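DNA polymerase sliding clamp 3 (Sulfolobus tokodaii, PDB 3AIZ) serves as a subunit of the ring-shaped sliding clamp that encircles DNA and tethers DNA polymerase and other proteins to it. Local coordinates at residues C[89-101]-C[105-117]. Numbering follows the deposited sequence.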
ATOM      1  N   LEU C  89     -17.148  30.718  25.517  1.00 42.27           N
ATOM      2  CA  LEU C  89     -17.167  30.095  26.834  1.00 41.11           C
ATOM      3  C   LEU C  89     -17.919  31.001  27.796  1.00 45.52           C
ATOM      4  O   LEU C  89     -17.776  32.221  27.741  1.00 49.66           O
ATOM      5  CB  LEU C  89     -15.744  29.848  27.333  1.00 42.64           C
ATOM      6  CG  LEU C  89     -14.893  28.908  26.477  1.00 43.80           C
ATOM      7  CD1 LEU C  89     -13.451  28.890  26.961  1.00 48.65           C
ATOM      8  CD2 LEU C  89     -15.478  27.505  26.473  1.00 44.08           C
ATOM      9  N   GLU C  90     -18.722  30.410  28.674  1.00 45.09           N
ATOM     10  CA  GLU C  90     -19.578  31.197  29.551  1.00 49.11           C
ATOM     11  C   GLU C  90     -20.044  30.389  30.759  1.00 52.15           C
ATOM     12  O   GLU C  90     -19.910  29.168  30.789  1.00 49.00           O
ATOM     13  CB  GLU C  90     -20.781  31.721  28.761  1.00 52.63           C
ATOM     14  CG  GLU C  90     -21.547  32.847  29.434  1.00 62.55           C
ATOM     15  CD  GLU C  90     -22.555  33.499  28.503  1.00 73.54           C
ATOM     16  OE1 GLU C  90     -22.620  33.097  27.320  1.00 63.58           O
ATOM     17  OE2 GLU C  90     -23.277  34.413  28.953  1.00 75.70           O
ATOM     18  N   THR C  91     -20.584  31.082  31.757  1.00 57.02           N
ATOM     19  CA  THR C  91     -21.110  30.432  32.951  1.00 61.46           C
ATOM     20  C   THR C  91     -22.592  30.751  33.124  1.00 69.78           C
ATOM     21  O   THR C  91     -22.984  31.918  33.131  1.00 74.86           O
ATOM     22  CB  THR C  91     -20.348  30.870  34.216  1.00 65.42           C
ATOM     23  OG1 THR C  91     -18.958  30.557  34.075  1.00 62.71           O
ATOM     24  CG2 THR C  91     -20.900  30.160  35.442  1.00 70.00           C
ATOM     25  N   ASP C  92     -23.409  29.712  33.269  1.00 70.19           N
ATOM     26  CA  ASP C  92     -24.857  29.883  33.366  1.00 73.13           C
ATOM     27  C   ASP C  92     -25.331  30.135  34.796  1.00 78.73           C
ATOM     28  O   ASP C  92     -26.432  29.730  35.170  1.00 80.88           O
ATOM     29  CB  ASP C  92     -25.582  28.667  32.779  1.00 72.87           C
ATOM     30  CG  ASP C  92     -25.249  27.377  33.508  1.00 72.01           C
ATOM     31  OD1 ASP C  92     -24.622  27.440  34.586  1.00 72.73           O
ATOM     32  OD2 ASP C  92     -25.621  26.297  33.000  1.00 68.93           O
ATOM     33  N   GLU C  93     -24.497  30.808  35.584  1.00 80.80           N
ATOM     34  CA  GLU C  93     -24.815  31.127  36.976  1.00 85.84           C
ATOM     35  C   GLU C  93     -24.810  29.889  37.874  1.00 85.38           C
ATOM     36  O   GLU C  93     -24.359  29.948  39.019  1.00 85.17           O
ATOM     37  CB  GLU C  93     -26.151  31.870  37.081  1.00 86.93           C
ATOM     38  CG  GLU C  93     -26.173  33.209  36.355  1.00 95.01           C
ATOM     39  CD  GLU C  93     -25.095  34.162  36.845  1.00 99.47           C
ATOM     40  OE1 GLU C  93     -25.369  34.944  37.780  1.00 99.43           O
ATOM     41  OE2 GLU C  93     -23.974  34.129  36.293  1.00 94.06           O
ATOM     42  N   ASN C  94     -25.314  28.773  37.354  1.00 81.88           N
ATOM     43  CA  ASN C  94     -25.243  27.501  38.063  1.00 79.33           C
ATOM     44  C   ASN C  94     -23.819  26.958  38.063  1.00 74.24           C
ATOM     45  O   ASN C  94     -23.592  25.774  38.318  1.00 68.53           O
ATOM     46  CB  ASN C  94     -26.199  26.477  37.445  1.00 78.06           C
ATOM     47  CG  ASN C  94     -27.643  26.714  37.845  1.00 85.21           C
ATOM     48  OD1 ASN C  94     -27.935  27.554  38.696  1.00 86.12           O
ATOM     49  ND2 ASN C  94     -28.556  25.966  37.235  1.00 81.85           N
ATOM     50  N   GLN C  95     -22.868  27.839  37.763  1.00 72.20           N
ATOM     51  CA  GLN C  95     -21.450  27.494  37.743  1.00 72.44           C
ATOM     52  C   GLN C  95     -21.092  26.584  36.569  1.00 67.46           C
ATOM     53  O   GLN C  95     -19.919  26.420  36.238  1.00 66.81           O
ATOM     54  CB  GLN C  95     -21.028  26.860  39.073  1.00 73.23           C
ATOM     55  CG  GLN C  95     -21.146  27.798  40.267  1.00 70.63           C
ATOM     56  CD  GLN C  95     -20.839  27.112  41.586  1.00 65.80           C
ATOM     57  OE1 GLN C  95     -20.963  25.893  41.709  1.00 61.35           O
ATOM     58  NE2 GLN C  95     -20.438  27.896  42.582  1.00 59.27           N
ATOM     59  N   ASN C  96     -22.109  26.005  35.938  1.00 64.53           N
ATOM     60  CA  ASN C  96     -21.901  25.133  34.788  1.00 56.82           C
ATOM     61  C   ASN C  96     -21.277  25.870  33.608  1.00 55.38           C
ATOM     62  O   ASN C  96     -21.682  26.981  33.271  1.00 57.42           O
ATOM     63  CB  ASN C  96     -23.219  24.483  34.366  1.00 60.27           C
ATOM     64  CG  ASN C  96     -23.778  23.557  35.430  1.00 66.39           C
ATOM     65  OD1 ASN C  96     -24.967  23.233  35.424  1.00 67.65           O
ATOM     66  ND2 ASN C  96     -22.921  23.130  36.352  1.00 61.31           N
ATOM     67  N   ILE C  97     -20.288  25.241  32.983  1.00 47.37           N
ATOM     68  CA  ILE C  97     -19.597  25.836  31.846  1.00 44.89           C
ATOM     69  C   ILE C  97     -20.419  25.692  30.562  1.00 46.92           C
ATOM     70  O   ILE C  97     -21.030  24.650  30.317  1.00 43.05           O
ATOM     71  CB  ILE C  97     -18.199  25.208  31.653  1.00 43.95           C
ATOM     72  CG1 ILE C  97     -17.405  25.961  30.584  1.00 42.86           C
ATOM     73  CG2 ILE C  97     -18.313  23.730  31.309  1.00 48.86           C
ATOM     74  CD1 ILE C  97     -17.003  27.360  30.996  1.00 47.26           C
ATOM     75  N   LYS C  98     -20.439  26.747  29.753  1.00 46.22           N
ATOM     76  CA  LYS C  98     -21.161  26.738  28.485  1.00 39.99           C
ATOM     77  C   LYS C  98     -20.217  26.894  27.299  1.00 42.88           C
ATOM     78  O   LYS C  98     -19.464  27.863  27.217  1.00 46.23           O
ATOM     79  CB  LYS C  98     -22.209  27.852  28.446  1.00 42.13           C
ATOM     80  CG  LYS C  98     -23.543  27.490  29.072  1.00 52.05           C
ATOM     81  CD  LYS C  98     -24.577  28.577  28.813  1.00 56.09           C
ATOM     82  CE  LYS C  98     -25.943  28.184  29.352  1.00 63.20           C
ATOM     83  NZ  LYS C  98     -26.942  29.279  29.193  1.00 65.79           N
ATOM     84  N   VAL C  99     -20.265  25.937  26.378  1.00 40.60           N
ATOM     85  CA  VAL C  99     -19.472  26.009  25.160  1.00 37.29           C
ATOM     86  C   VAL C  99     -20.396  26.224  23.968  1.00 37.30           C
ATOM     87  O   VAL C  99     -21.249  25.387  23.675  1.00 33.99           O
ATOM     88  CB  VAL C  99     -18.651  24.726  24.941  1.00 35.29           C
ATOM     89  CG1 VAL C  99     -17.658  24.919  23.809  1.00 35.09           C
ATOM     90  CG2 VAL C  99     -17.930  24.338  26.218  1.00 40.66           C
ATOM     91  N   THR C 100     -20.229  27.351  23.285  1.00 36.34           N
ATOM     92  CA  THR C 100     -21.081  27.684  22.151  1.00 37.22           C
ATOM     93  C   THR C 100     -20.290  27.755  20.852  1.00 40.68           C
ATOM     94  O   THR C 100     -19.551  28.711  20.618  1.00 43.89           O
ATOM     95  CB  THR C 100     -21.805  29.023  22.365  1.00 40.36           C
ATOM     96  OG1 THR C 100     -22.583  28.960  23.566  1.00 45.36           O
ATOM     97  CG2 THR C 100     -22.719  29.328  21.188  1.00 35.04           C
ATOM     98  N   LEU C 101     -20.449  26.741  20.010  1.00 37.73           N
ATOM     99  CA  LEU C 101     -19.809  26.730  18.702  1.00 37.65           C
ATOM    100  C   LEU C 101     -20.687  27.454  17.688  1.00 41.36           C
ATOM    101  O   LEU C 101     -21.868  27.139  17.538  1.00 43.40           O
ATOM    102  CB  LEU C 101     -19.542  25.295  18.248  1.00 35.76           C
ATOM    103  CG  LEU C 101     -18.752  24.429  19.228  1.00 36.83           C
ATOM    104  CD1 LEU C 101     -18.421  23.086  18.605  1.00 40.20           C
ATOM    105  CD2 LEU C 101     -17.484  25.142  19.663  1.00 42.65           C
ATOM    106  N   TYR C 105     -23.976  26.410  11.735  1.00 39.72           N
ATOM    107  CA  TYR C 105     -25.134  26.512  12.614  1.00 38.50           C
ATOM    108  C   TYR C 105     -24.654  26.752  14.037  1.00 38.80           C
ATOM    109  O   TYR C 105     -23.510  26.445  14.370  1.00 41.38           O
ATOM    110  CB  TYR C 105     -25.983  25.243  12.541  1.00 35.95           C
ATOM    111  CG  TYR C 105     -25.294  24.008  13.073  1.00 36.12           C
ATOM    112  CD1 TYR C 105     -24.244  23.422  12.379  1.00 36.90           C
ATOM    113  CD2 TYR C 105     -25.698  23.423  14.264  1.00 34.04           C
ATOM    114  CE1 TYR C 105     -23.614  22.293  12.859  1.00 34.33           C
ATOM    115  CE2 TYR C 105     -25.075  22.292  14.750  1.00 32.90           C
ATOM    116  CZ  TYR C 105     -24.033  21.731  14.045  1.00 33.26           C
ATOM    117  OH  TYR C 105     -23.406  20.605  14.524  1.00 33.80           O
ATOM    118  N   GLU C 106     -25.521  27.309  14.875  1.00 39.12           N
ATOM    119  CA  GLU C 106     -25.152  27.605  16.254  1.00 40.09           C
ATOM    120  C   GLU C 106     -25.561  26.468  17.186  1.00 38.73           C
ATOM    121  O   GLU C 106     -26.658  25.923  17.072  1.00 36.41           O
ATOM    122  CB  GLU C 106     -25.777  28.924  16.709  1.00 43.03           C
ATOM    123  CG  GLU C 106     -25.211  29.457  18.012  1.00 45.17           C
ATOM    124  CD  GLU C 106     -25.790  30.806  18.387  1.00 55.57           C
ATOM    125  OE1 GLU C 106     -26.928  31.101  17.962  1.00 57.16           O
ATOM    126  OE2 GLU C 106     -25.109  31.568  19.107  1.00 53.25           O
ATOM    127  N   ARG C 107     -24.671  26.117  18.106  1.00 38.62           N
ATOM    128  CA  ARG C 107     -24.906  24.999  19.012  1.00 38.00           C
ATOM    129  C   ARG C 107     -24.232  25.241  20.359  1.00 35.43           C
ATOM    130  O   ARG C 107     -23.126  25.773  20.421  1.00 34.46           O
ATOM    131  CB  ARG C 107     -24.389  23.703  18.386  1.00 35.85           C
ATOM    132  CG  ARG C 107     -22.951  23.793  17.893  1.00 37.02           C
ATOM    133  CD  ARG C 107     -22.596  22.625  16.990  1.00 38.72           C
ATOM    134  NE  ARG C 107     -21.228  22.710  16.485  1.00 39.37           N
ATOM    135  CZ  ARG C 107     -20.832  23.552  15.534  1.00 37.13           C
ATOM    136  NH1 ARG C 107     -19.569  23.558  15.134  1.00 38.04           N
ATOM    137  NH2 ARG C 107     -21.698  24.392  14.988  1.00 38.58           N
ATOM    138  N   THR C 108     -24.906  24.848  21.437  1.00 35.28           N
ATOM    139  CA  THR C 108     -24.381  25.066  22.780  1.00 32.75           C
ATOM    140  C   THR C 108     -24.380  23.799  23.631  1.00 32.86           C
ATOM    141  O   THR C 108     -25.432  23.220  23.907  1.00 31.37           O
ATOM    142  CB  THR C 108     -25.163  26.165  23.523  1.00 34.05           C
ATOM    143  OG1 THR C 108     -24.919  27.432  22.900  1.00 36.29           O
ATOM    144  CG2 THR C 108     -24.731  26.233  24.981  1.00 34.42           C
ATOM    145  N   PHE C 109     -23.189  23.377  24.042  1.00 34.37           N
ATOM    146  CA  PHE C 109     -23.041  22.258  24.964  1.00 31.93           C
ATOM    147  C   PHE C 109     -22.850  22.783  26.383  1.00 34.35           C
ATOM    148  O   PHE C 109     -22.282  23.856  26.587  1.00 36.48           O
ATOM    149  CB  PHE C 109     -21.843  21.392  24.572  1.00 31.86           C
ATOM    150  CG  PHE C 109     -21.994  20.700  23.249  1.00 29.06           C
ATOM    151  CD1 PHE C 109     -21.703  21.361  22.069  1.00 28.56           C
ATOM    152  CD2 PHE C 109     -22.407  19.380  23.186  1.00 28.97           C
ATOM    153  CE1 PHE C 109     -21.834  20.725  20.852  1.00 28.93           C
ATOM    154  CE2 PHE C 109     -22.537  18.738  21.972  1.00 28.75           C
ATOM    155  CZ  PHE C 109     -22.252  19.410  20.804  1.00 28.99           C
ATOM    156  N   THR C 110     -23.323  22.025  27.364  1.00 32.56           N
ATOM    157  CA  THR C 110     -23.165  22.405  28.761  1.00 34.94           C
ATOM    158  C   THR C 110     -22.629  21.243  29.587  1.00 37.30           C
ATOM    159  O   THR C 110     -23.069  20.106  29.436  1.00 38.09           O
ATOM    160  CB  THR C 110     -24.488  22.902  29.368  1.00 35.42           C
ATOM    161  OG1 THR C 110     -24.756  24.230  28.902  1.00 34.65           O
ATOM    162  CG2 THR C 110     -24.404  22.919  30.886  1.00 44.11           C
ATOM    163  N   PHE C 111     -21.671  21.537  30.457  1.00 44.39           N
ATOM    164  CA  PHE C 111     -21.074  20.515  31.303  1.00 43.25           C
ATOM    165  C   PHE C 111     -21.294  20.842  32.771  1.00 42.21           C
ATOM    166  O   PHE C 111     -21.211  22.003  33.173  1.00 44.92           O
ATOM    167  CB  PHE C 111     -19.578  20.389  31.006  1.00 40.72           C
ATOM    168  CG  PHE C 111     -19.267  20.193  29.551  1.00 41.72           C
ATOM    169  CD1 PHE C 111     -18.955  21.275  28.745  1.00 42.72           C
ATOM    170  CD2 PHE C 111     -19.296  18.929  28.987  1.00 42.62           C
ATOM    171  CE1 PHE C 111     -18.671  21.099  27.402  1.00 41.45           C
ATOM    172  CE2 PHE C 111     -19.013  18.746  27.645  1.00 42.46           C
ATOM    173  CZ  PHE C 111     -18.700  19.833  26.851  1.00 40.53           C
ATOM    174  N   PRO C 112     -21.584  19.816  33.581  1.00 42.50           N
ATOM    175  CA  PRO C 112     -21.772  20.012  35.019  1.00 45.68           C
ATOM    176  C   PRO C 112     -20.447  20.361  35.683  1.00 47.70           C
ATOM    177  O   PRO C 112     -19.401  19.875  35.249  1.00 44.50           O
ATOM    178  CB  PRO C 112     -22.246  18.638  35.494  1.00 44.49           C
ATOM    179  CG  PRO C 112     -21.647  17.687  34.517  1.00 44.09           C
ATOM    180  CD  PRO C 112     -21.712  18.399  33.197  1.00 42.89           C
ATOM    181  N   SER C 113     -20.488  21.199  36.712  1.00 49.43           N
ATOM    182  CA  SER C 113     -19.281  21.543  37.448  1.00 47.71           C
ATOM    183  C   SER C 113     -18.890  20.413  38.390  1.00 48.99           C
ATOM    184  O   SER C 113     -19.748  19.694  38.908  1.00 45.92           O
ATOM    185  CB  SER C 113     -19.472  22.843  38.229  1.00 54.51           C
ATOM    186  OG  SER C 113     -19.658  23.936  37.350  1.00 61.49           O
ATOM    187  N   ILE C 114     -17.587  20.256  38.601  1.00 47.33           N
ATOM    188  CA  ILE C 114     -17.072  19.216  39.482  1.00 48.40           C
ATOM    189  C   ILE C 114     -16.036  19.795  40.437  1.00 44.19           C
ATOM    190  O   ILE C 114     -15.539  20.902  40.228  1.00 44.64           O
ATOM    191  CB  ILE C 114     -16.442  18.067  38.678  1.00 46.54           C
ATOM    192  CG1 ILE C 114     -15.376  18.610  37.725  1.00 43.46           C
ATOM    193  CG2 ILE C 114     -17.509  17.315  37.897  1.00 42.30           C
ATOM    194  CD1 ILE C 114     -14.800  17.563  36.800  1.00 45.63           C
ATOM    195  N   VAL C 115     -15.715  19.049  41.489  1.00 41.64           N
ATOM    196  CA  VAL C 115     -14.716  19.493  42.452  1.00 41.36           C
ATOM    197  C   VAL C 115     -13.350  19.640  41.789  1.00 40.43           C
ATOM    198  O   VAL C 115     -12.844  18.706  41.167  1.00 43.10           O
ATOM    199  CB  VAL C 115     -14.612  18.540  43.658  1.00 37.68           C
ATOM    200  CG1 VAL C 115     -15.842  18.668  44.539  1.00 39.31           C
ATOM    201  CG2 VAL C 115     -14.429  17.105  43.191  1.00 39.88           C
ATOM    202  N   ALA C 116     -12.766  20.824  41.919  1.00 39.70           N
ATOM    203  CA  ALA C 116     -11.482  21.117  41.299  1.00 42.19           C
ATOM    204  C   ALA C 116     -10.383  21.275  42.345  1.00 43.13           C
ATOM    205  O   ALA C 116     -10.452  22.148  43.209  1.00 42.10           O
ATOM    206  CB  ALA C 116     -11.584  22.369  40.441  1.00 41.22           C
ATOM    207  N   SER C 117      -9.370  20.421  42.257  1.00 43.42           N
ATOM    208  CA  SER C 117      -8.235  20.489  43.166  1.00 40.74           C
ATOM    209  C   SER C 117      -7.386  21.724  42.894  1.00 40.09           C
ATOM    210  O   SER C 117      -7.382  22.256  41.784  1.00 42.89           O
ATOM    211  CB  SER C 117      -7.371  19.235  43.032  1.00 38.77           C
ATOM    212  OG  SER C 117      -8.112  18.068  43.341  1.00 45.30           O
TER
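Strands 97-101 and 106-111 form an antiparallel beta hairpin at the subunit-interface edge of the clamp's N-terminal domain. Val99 and Phe109 pair at its middle: Val99 N reaches Phe109 O at 2.9 Å, and Phe109 N returns to Val99 O at 2.8 Å. Leu101 and Arg107 make a second pair of backbone bonds. At Ile97 and Phe111, the bond from Phe111 N to Ile97 O is nearly straight (166°), but Ile97 N to Phe111 O is weak at 3.4 Å.

Ile97, Val99, Leu101, Arg107, Phe109 and Phe111 share one face of the sheet, and Val99, Phe109 and Phe111 pack there on helix 71-78. Strand 97-101 meets the Phe111 ring at its edge. Val99 CG2 abuts this edge in plane, 3.5 Å from Phe111 CE1, and Ile97 CG2 lies 3.6 Å from Phe111 CB. Arg107 CG sits between its own backbone N and carbonyl carbon (chi1 52°), and the chain then runs extended to NE. This lays the guanidinium flat against Leu101, whose CB stands over the centre of one face, 3.5 Å from Arg107 CZ. Arg107 NH1 forms a salt bridge with Asp85, which would offset its charge on this largely apolar face.

The edge strand 106-111 carries the sheet into the next subunit, as in PCNA rings. Residues 106-110 pair antiparallel with a strand of the sliding clamp B chain, and the Phe109 ring meets Tyr177 of that chain.

Thr100 and Thr108 lie on the other face, at a non-hydrogen-bonded pair. Their OG1 atoms are hydrogen-bonded at 2.9 Å, and either may donate. Beside them, Lys98 and Thr110 run side by side, with Lys98 CG 3.5 Å from Thr110 OG1.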